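Local coordinates for adherence and virulence protein A (Streptococcus pneumoniae, PDB 6PON), which probably binds the host matrix protein fibronectin and so contributes to the adherence and virulence of the pneumococcus, at residues B[113-121]-B[128-136]; B[228-236]-B[241-249]. One frame throughout, in Å; residues are numbered along the deposited sequence.

Overall arrangement
The two contacts lie in series along an elongated chain, on opposite sides of its centre, with about 44 Å between their nearest atoms. Contact 1 joins neighbouring strands within a five-stranded antiparallel sheet; most of its residues are buried, and regular backbone bonds link the strands, whose two faces bear mostly branched apolar side chains. Contact 2, beyond the long helix 204-225, is only partly buried. It joins turns and very short strands, so proline, valine, isolated backbone bonds and two waters replace the regular ladder, and polar side chains gather at its margin. The second subunit touches contact 2, whereas no other chain of the assembly touches contact 1.

Contact 1 (B[113-121]-B[128-136]); sequences HIQATLIIE and NILLVDKSS
A beta hairpin brings Thr117, Ile119 and Glu121 against Val132, Leu130 and Asn128, its two strands running antiparallel. Each of these three hydrogen-bonded pairs is closed by two backbone bonds; Ile119 N to Leu130 O, at 2.7 Å, is nearly straight (174°). On the face of these residues the side chains of Ile119 and Val132 cross obliquely, methyl to methyl, with CD1 of Ile119 4.0 Å from CG2 of Val132. Leu130 CD1 comes 3.7 Å from Glu121 OE2, and the carboxylate is held by a salt bridge to Arg154 and a hydrogen bond to Tyr162, which would make its charge tolerable in a buried place.

The hairpin forms the third and fourth strands of a five-stranded antiparallel meander, flanked by strands 99-107 and 139-142. Its other face carries Ala116, Leu118, Ile120, Ile129 and Leu131. There the CG1 branches of Ile120 and Ile129 lie side by side, 4.0 Å apart. Leu131, with CG anti to its backbone N (chi1 -174°), sends CD1 to 4.0 Å from Ala116 CB, where the small alanine accommodates the longer leucine; Leu131 also packs on helix 74-83. Isoleucine and valine, branched at CB, favour the extended backbone, and leucine adds apolar bulk to the buried faces.

Toward the open end the ladder gives way to a longer bond, Lys134 N to Gln115 O at 3.3 Å, with the donor above the carbonyl plane. Lys134 and Gln115 lie alongside each other, Lys134 CG 3.4 Å from Gln115 OE1, while Gln115 NE2 bonds Glu89. The chain turns away through an Asx motif: Asp133 OD1 accepts from Ser136 N at 3.0 Å and from the hydroxyls of Ser135 and Ser136.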
loop_
_atom_site.group_PDB
_atom_site.type_symbol
_atom_site.label_atom_id
_atom_site.label_comp_id
_atom_site.label_asym_id
_atom_site.label_seq_id
_atom_site.Cartn_x
_atom_site.Cartn_y
_atom_site.Cartn_z
ATOM N N HIS B 113 37.859 -39.368 -3.817
ATOM C CA HIS B 113 36.977 -38.219 -3.611
ATOM C C HIS B 113 35.698 -38.650 -2.884
ATOM O O HIS B 113 35.101 -39.686 -3.202
ATOM C CB HIS B 113 36.695 -37.597 -4.995
ATOM C CG HIS B 113 35.633 -36.537 -5.035
ATOM N ND1 HIS B 113 35.398 -35.792 -6.171
ATOM C CD2 HIS B 113 34.729 -36.107 -4.118
ATOM C CE1 HIS B 113 34.405 -34.942 -5.949
ATOM N NE2 HIS B 113 33.979 -35.114 -4.709
ATOM N N ILE B 114 35.299 -37.863 -1.880
ATOM C CA ILE B 114 34.055 -38.060 -1.148
ATOM C C ILE B 114 33.315 -36.728 -1.115
ATOM O O ILE B 114 33.916 -35.661 -1.260
ATOM C CB ILE B 114 34.289 -38.575 0.292
ATOM C CG1 ILE B 114 35.145 -37.589 1.091
ATOM C CG2 ILE B 114 34.979 -39.914 0.283
ATOM C CD1 ILE B 114 34.334 -36.625 1.925
ATOM N N GLN B 115 31.995 -36.800 -0.905
ATOM C CA GLN B 115 31.156 -35.620 -0.718
ATOM C C GLN B 115 30.227 -35.819 0.476
ATOM O O GLN B 115 29.780 -36.932 0.755
ATOM C CB GLN B 115 30.299 -35.312 -1.951
ATOM C CG GLN B 115 30.781 -34.136 -2.804
ATOM C CD GLN B 115 29.706 -33.598 -3.785
ATOM O OE1 GLN B 115 28.839 -34.339 -4.261
ATOM N NE2 GLN B 115 29.762 -32.297 -4.068
ATOM N N ALA B 116 29.916 -34.725 1.171
ATOM C CA ALA B 116 28.990 -34.800 2.289
ATOM C C ALA B 116 28.315 -33.451 2.470
ATOM O O ALA B 116 28.808 -32.419 2.007
ATOM C CB ALA B 116 29.704 -35.234 3.584
ATOM N N THR B 117 27.180 -33.465 3.158
ATOM C CA THR B 117 26.415 -32.252 3.435
ATOM C C THR B 117 26.305 -32.067 4.941
ATOM O O THR B 117 25.857 -32.976 5.650
ATOM C CB THR B 117 25.012 -32.319 2.835
ATOM O OG1 THR B 117 25.078 -32.771 1.478
ATOM C CG2 THR B 117 24.351 -30.935 2.895
ATOM N N LEU B 118 26.723 -30.906 5.430
ATOM C CA LEU B 118 26.595 -30.570 6.840
ATOM C C LEU B 118 25.340 -29.722 6.984
ATOM O O LEU B 118 25.238 -28.665 6.360
ATOM C CB LEU B 118 27.839 -29.832 7.339
ATOM C CG LEU B 118 27.870 -29.363 8.798
ATOM C CD1 LEU B 118 27.853 -30.535 9.763
ATOM C CD2 LEU B 118 29.074 -28.472 9.030
ATOM N N ILE B 119 24.376 -30.202 7.770
ATOM C CA ILE B 119 23.040 -29.622 7.860
ATOM C C ILE B 119 22.787 -29.164 9.289
ATOM O O ILE B 119 22.944 -29.953 10.232
ATOM C CB ILE B 119 21.947 -30.628 7.460
ATOM C CG1 ILE B 119 22.190 -31.219 6.071
ATOM C CG2 ILE B 119 20.561 -29.976 7.592
ATOM C CD1 ILE B 119 21.166 -32.310 5.679
ATOM N N ILE B 120 22.344 -27.912 9.451
ATOM C CA ILE B 120 21.860 -27.435 10.740
ATOM C C ILE B 120 20.379 -27.107 10.602
ATOM O O ILE B 120 19.977 -26.405 9.670
ATOM C CB ILE B 120 22.657 -26.224 11.277
ATOM C CG1 ILE B 120 22.087 -25.778 12.625
ATOM C CG2 ILE B 120 22.677 -25.027 10.284
ATOM C CD1 ILE B 120 22.855 -24.636 13.283
ATOM N N GLU B 121 19.576 -27.648 11.513
ATOM C CA GLU B 121 18.154 -27.365 11.620
ATOM C C GLU B 121 17.943 -26.617 12.922
ATOM O O GLU B 121 18.266 -27.138 13.997
ATOM C CB GLU B 121 17.329 -28.650 11.619
ATOM C CG GLU B 121 17.627 -29.597 10.476
ATOM C CD GLU B 121 16.992 -30.950 10.714
ATOM O OE1 GLU B 121 16.407 -31.115 11.818
ATOM O OE2 GLU B 121 17.068 -31.827 9.817
ATOM N N ASN B 128 19.032 -29.522 15.625
ATOM C CA ASN B 128 20.000 -30.596 15.474
ATOM C C ASN B 128 21.013 -30.240 14.391
ATOM O O ASN B 128 20.793 -29.346 13.568
ATOM C CB ASN B 128 19.306 -31.922 15.152
ATOM C CG ASN B 128 19.957 -33.102 15.850
ATOM O OD1 ASN B 128 21.180 -33.146 16.035
ATOM N ND2 ASN B 128 19.138 -34.055 16.263
ATOM N N ILE B 129 22.144 -30.949 14.423
ATOM C CA ILE B 129 23.244 -30.762 13.485
ATOM C C ILE B 129 23.630 -32.139 12.978
ATOM O O ILE B 129 23.865 -33.054 13.777
ATOM C CB ILE B 129 24.454 -30.057 14.133
ATOM C CG1 ILE B 129 24.071 -28.659 14.636
ATOM C CG2 ILE B 129 25.618 -29.950 13.152
ATOM C CD1 ILE B 129 25.179 -27.983 15.472
ATOM N N LEU B 130 23.663 -32.294 11.656
ATOM C CA LEU B 130 23.770 -33.597 11.028
ATOM C C LEU B 130 24.771 -33.517 9.891
ATOM O O LEU B 130 24.844 -32.504 9.186
ATOM C CB LEU B 130 22.405 -34.084 10.492
ATOM C CG LEU B 130 21.166 -33.925 11.400
ATOM C CD1 LEU B 130 20.431 -32.574 11.178
ATOM C CD2 LEU B 130 20.198 -35.105 11.282
ATOM N N LEU B 131 25.552 -34.577 9.736
ATOM C CA LEU B 131 26.418 -34.775 8.584
ATOM C C LEU B 131 25.847 -35.937 7.777
ATOM O O LEU B 131 25.572 -37.006 8.324
ATOM C CB LEU B 131 27.860 -35.071 9.013
ATOM C CG LEU B 131 28.859 -35.149 7.851
ATOM C CD1 LEU B 131 29.151 -33.761 7.223
ATOM C CD2 LEU B 131 30.133 -35.851 8.270
ATOM N N VAL B 132 25.620 -35.716 6.496
ATOM C CA VAL B 132 24.920 -36.685 5.672
ATOM C C VAL B 132 25.790 -36.984 4.470
ATOM O O VAL B 132 26.300 -36.057 3.832
ATOM C CB VAL B 132 23.540 -36.165 5.232
ATOM C CG1 VAL B 132 22.891 -37.137 4.272
ATOM C CG2 VAL B 132 22.674 -35.945 6.438
ATOM N N ASP B 133 25.973 -38.270 4.166
ATOM C CA ASP B 133 26.752 -38.607 2.986
ATOM C C ASP B 133 25.955 -38.309 1.733
ATOM O O ASP B 133 24.792 -38.690 1.627
ATOM C CB ASP B 133 27.169 -40.063 2.968
ATOM C CG ASP B 133 27.937 -40.387 1.718
ATOM O OD1 ASP B 133 27.303 -40.720 0.704
ATOM O OD2 ASP B 133 29.171 -40.240 1.736
ATOM N N LYS B 134 26.613 -37.681 0.761
ATOM C CA LYS B 134 25.907 -37.075 -0.362
ATOM C C LYS B 134 25.349 -38.118 -1.331
ATOM O O LYS B 134 24.275 -37.908 -1.915
ATOM C CB LYS B 134 26.849 -36.109 -1.082
ATOM C CG LYS B 134 26.276 -35.450 -2.313
ATOM C CD LYS B 134 25.510 -34.202 -1.961
ATOM C CE LYS B 134 25.081 -33.448 -3.207
ATOM N NZ LYS B 134 24.181 -32.333 -2.840
ATOM N N SER B 135 26.052 -39.243 -1.517
ATOM C CA SER B 135 25.580 -40.265 -2.448
ATOM C C SER B 135 24.536 -41.168 -1.798
ATOM O O SER B 135 23.411 -41.292 -2.298
ATOM C CB SER B 135 26.756 -41.090 -2.973
ATOM O OG SER B 135 27.689 -41.344 -1.944
ATOM N N SER B 136 24.879 -41.786 -0.666
ATOM C CA SER B 136 23.948 -42.690 0.003
ATOM C C SER B 136 22.780 -41.963 0.671
ATOM O O SER B 136 21.738 -42.587 0.890
ATOM C CB SER B 136 24.695 -43.528 1.040
ATOM O OG SER B 136 25.257 -42.695 2.042
#

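Contact 2 (B[228-236]-B[241-249]); sequences QETKPCLTE and PVPFANQAG
Gln228 and Val242 approach from opposite directions, the two valine methyls covering the amide group as a whole, with Gln228 CD 3.5 Å from Val242 CG1; Gln228 NE2 is bonded to the carbonyl of Phe225. Thr230 lays its methyl CG2 near Pro241 O, and its OG1 is hydrogen-bonded to His10 of the second subunit. That same Pro241 O takes the amide of Lys231 N at 2.7 Å. Pro243, with no N-H to donate, offers ring carbons: CD lies 3.6 Å from Lys231 CB, and CB makes an apolar contact with Cys233 SG at 3.9 Å. Here the chain enters a small three-stranded antiparallel sheet whose central strand is 233-235. Leu234 O accepts two bonds, from Ala248 N at 3.0 Å, well above the carbonyl plane, and from a water that also accepts from Phe244 N and so ties the turn to the strand. Thr235 crosses Asn246, its CB 3.7 Å from Asn246 OD1; a second water meets Thr235 OG1 and, weakly, Asn246 ND2. Glu236 CG lies 3.6 Å from Asn246 ND2, and the bend at chi2 then turns the carboxylate, whose plane stands 54° from the amide.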
loop_
_atom_site.group_PDB
_atom_site.type_symbol
_atom_site.label_atom_id
_atom_site.label_comp_id
_atom_site.label_asym_id
_atom_site.label_seq_id
_atom_site.Cartn_x
_atom_site.Cartn_y
_atom_site.Cartn_z
ATOM N N GLN B 228 -3.191 14.490 -4.342
ATOM C CA GLN B 228 -2.278 14.288 -5.453
ATOM C C GLN B 228 -2.690 15.226 -6.572
ATOM O O GLN B 228 -3.844 15.657 -6.661
ATOM C CB GLN B 228 -2.295 12.841 -5.966
ATOM C CG GLN B 228 -3.674 12.424 -6.443
ATOM C CD GLN B 228 -3.678 11.101 -7.168
ATOM O OE1 GLN B 228 -2.849 10.860 -8.038
ATOM N NE2 GLN B 228 -4.616 10.229 -6.809
ATOM N N GLU B 229 -1.727 15.508 -7.438
ATOM C CA GLU B 229 -1.904 16.430 -8.546
ATOM C C GLU B 229 -2.983 15.947 -9.517
ATOM O O GLU B 229 -3.076 14.751 -9.823
ATOM C CB GLU B 229 -0.566 16.564 -9.265
ATOM C CG GLU B 229 -0.421 17.752 -10.145
ATOM C CD GLU B 229 0.987 17.867 -10.677
ATOM O OE1 GLU B 229 1.726 16.856 -10.617
ATOM O OE2 GLU B 229 1.358 18.970 -11.139
ATOM N N THR B 230 -3.786 16.898 -10.012
ATOM C CA THR B 230 -4.797 16.607 -11.030
ATOM C C THR B 230 -4.122 16.183 -12.334
ATOM O O THR B 230 -3.173 16.828 -12.793
ATOM C CB THR B 230 -5.696 17.842 -11.267
ATOM O OG1 THR B 230 -6.320 18.251 -10.041
ATOM C CG2 THR B 230 -6.795 17.538 -12.273
ATOM N N LYS B 231 -4.620 15.096 -12.926
ATOM C CA LYS B 231 -4.108 14.553 -14.183
ATOM C C LYS B 231 -5.290 14.042 -14.987
ATOM O O LYS B 231 -5.608 12.848 -14.959
ATOM C CB LYS B 231 -3.114 13.416 -13.939
ATOM C CG LYS B 231 -1.867 13.806 -13.180
ATOM C CD LYS B 231 -0.672 13.865 -14.109
ATOM C CE LYS B 231 0.487 14.633 -13.493
ATOM N NZ LYS B 231 0.158 16.077 -13.326
ATOM N N PRO B 232 -5.964 14.917 -15.729
ATOM C CA PRO B 232 -7.206 14.508 -16.401
ATOM C C PRO B 232 -6.963 13.418 -17.441
ATOM O O PRO B 232 -6.069 13.524 -18.281
ATOM C CB PRO B 232 -7.702 15.808 -17.047
ATOM C CG PRO B 232 -6.962 16.902 -16.358
ATOM C CD PRO B 232 -5.643 16.329 -15.976
ATOM N N CYS B 233 -7.762 12.351 -17.368
ATOM C CA CYS B 233 -7.718 11.286 -18.364
ATOM C C CYS B 233 -9.123 10.763 -18.626
ATOM O O CYS B 233 -9.991 10.800 -17.750
ATOM C CB CYS B 233 -6.851 10.088 -17.932
ATOM S SG CYS B 233 -5.232 10.497 -17.293
ATOM N N LEU B 234 -9.325 10.250 -19.832
ATOM C CA LEU B 234 -10.492 9.429 -20.112
ATOM C C LEU B 234 -10.309 8.017 -19.553
ATOM O O LEU B 234 -9.202 7.586 -19.223
ATOM C CB LEU B 234 -10.743 9.357 -21.613
ATOM C CG LEU B 234 -11.138 10.684 -22.259
ATOM C CD1 LEU B 234 -10.715 10.668 -23.691
ATOM C CD2 LEU B 234 -12.644 10.947 -22.169
ATOM N N THR B 235 -11.420 7.301 -19.435
ATOM C CA THR B 235 -11.393 5.860 -19.214
ATOM C C THR B 235 -12.177 5.199 -20.345
ATOM O O THR B 235 -12.639 5.868 -21.280
ATOM C CB THR B 235 -11.962 5.476 -17.839
ATOM O OG1 THR B 235 -13.375 5.691 -17.827
ATOM C CG2 THR B 235 -11.346 6.302 -16.724
ATOM N N GLU B 236 -12.352 3.878 -20.232
ATOM C CA GLU B 236 -13.073 3.121 -21.252
ATOM C C GLU B 236 -14.481 3.665 -21.460
ATOM O O GLU B 236 -14.925 3.841 -22.600
ATOM C CB GLU B 236 -13.137 1.638 -20.879
ATOM C CG GLU B 236 -11.828 0.999 -20.454
ATOM C CD GLU B 236 -10.828 0.844 -21.588
ATOM O OE1 GLU B 236 -10.593 -0.295 -22.049
ATOM O OE2 GLU B 236 -10.250 1.858 -22.029
ATOM N N PRO B 241 -10.085 12.192 -12.702
ATOM C CA PRO B 241 -9.280 13.400 -12.484
ATOM C C PRO B 241 -7.816 13.092 -12.268
ATOM O O PRO B 241 -6.996 14.015 -12.236
ATOM C CB PRO B 241 -9.889 13.980 -11.214
ATOM C CG PRO B 241 -10.244 12.722 -10.416
ATOM C CD PRO B 241 -10.653 11.675 -11.442
ATOM N N VAL B 242 -7.513 11.824 -12.031
ATOM C CA VAL B 242 -6.172 11.254 -12.088
ATOM C C VAL B 242 -6.297 9.945 -12.847
ATOM O O VAL B 242 -7.409 9.428 -13.030
ATOM C CB VAL B 242 -5.579 11.020 -10.675
ATOM C CG1 VAL B 242 -5.531 12.314 -9.876
ATOM C CG2 VAL B 242 -6.361 9.960 -9.907
ATOM N N PRO B 243 -5.196 9.406 -13.350
ATOM C CA PRO B 243 -5.312 8.178 -14.154
ATOM C C PRO B 243 -5.804 7.001 -13.317
ATOM O O PRO B 243 -5.344 6.766 -12.193
ATOM C CB PRO B 243 -3.891 7.958 -14.686
ATOM C CG PRO B 243 -3.000 8.757 -13.737
ATOM C CD PRO B 243 -3.826 9.952 -13.353
ATOM N N PHE B 244 -6.782 6.285 -13.869
ATOM C CA PHE B 244 -7.307 5.052 -13.298
ATOM C C PHE B 244 -6.728 3.853 -14.052
ATOM O O PHE B 244 -6.106 3.991 -15.104
ATOM C CB PHE B 244 -8.842 5.038 -13.360
ATOM C CG PHE B 244 -9.514 5.948 -12.371
ATOM C CD1 PHE B 244 -8.778 6.772 -11.539
ATOM C CD2 PHE B 244 -10.907 5.965 -12.276
ATOM C CE1 PHE B 244 -9.416 7.626 -10.636
ATOM C CE2 PHE B 244 -11.565 6.789 -11.374
ATOM C CZ PHE B 244 -10.827 7.639 -10.549
ATOM N N ALA B 245 -6.959 2.654 -13.514
ATOM C CA ALA B 245 -6.353 1.464 -14.110
ATOM C C ALA B 245 -6.858 1.192 -15.529
ATOM O O ALA B 245 -6.117 0.626 -16.345
ATOM C CB ALA B 245 -6.601 0.252 -13.224
ATOM N N ASN B 246 -8.095 1.564 -15.852
ATOM C CA ASN B 246 -8.612 1.324 -17.207
ATOM C C ASN B 246 -8.622 2.611 -18.037
ATOM O O ASN B 246 -9.582 2.936 -18.741
ATOM C CB ASN B 246 -9.995 0.668 -17.157
ATOM C CG ASN B 246 -11.080 1.583 -16.577
ATOM O OD1 ASN B 246 -10.788 2.566 -15.882
ATOM N ND2 ASN B 246 -12.344 1.257 -16.870
ATOM N N GLN B 247 -7.505 3.333 -17.971
ATOM C CA GLN B 247 -7.329 4.577 -18.711
ATOM C C GLN B 247 -7.473 4.361 -20.219
ATOM O O GLN B 247 -7.131 3.302 -20.760
ATOM C CB GLN B 247 -5.955 5.172 -18.386
ATOM C CG GLN B 247 -5.490 6.295 -19.302
ATOM C CD GLN B 247 -4.132 6.837 -18.894
ATOM O OE1 GLN B 247 -3.623 7.792 -19.489
ATOM N NE2 GLN B 247 -3.547 6.232 -17.861
ATOM N N ALA B 248 -7.984 5.389 -20.900
ATOM C CA ALA B 248 -8.197 5.357 -22.343
ATOM C C ALA B 248 -7.563 6.591 -22.973
ATOM O O ALA B 248 -7.906 7.727 -22.616
ATOM C CB ALA B 248 -9.690 5.282 -22.677
ATOM N N GLY B 249 -6.649 6.365 -23.913
ATOM C CA GLY B 249 -5.976 7.461 -24.564
ATOM C C GLY B 249 -4.945 8.101 -23.651
ATOM O O GLY B 249 -4.442 7.502 -22.700
HETATM O O HOH W 1 -8.067 7.083 -16.452
HETATM O O HOH W 2 -14.787 3.018 -17.908
#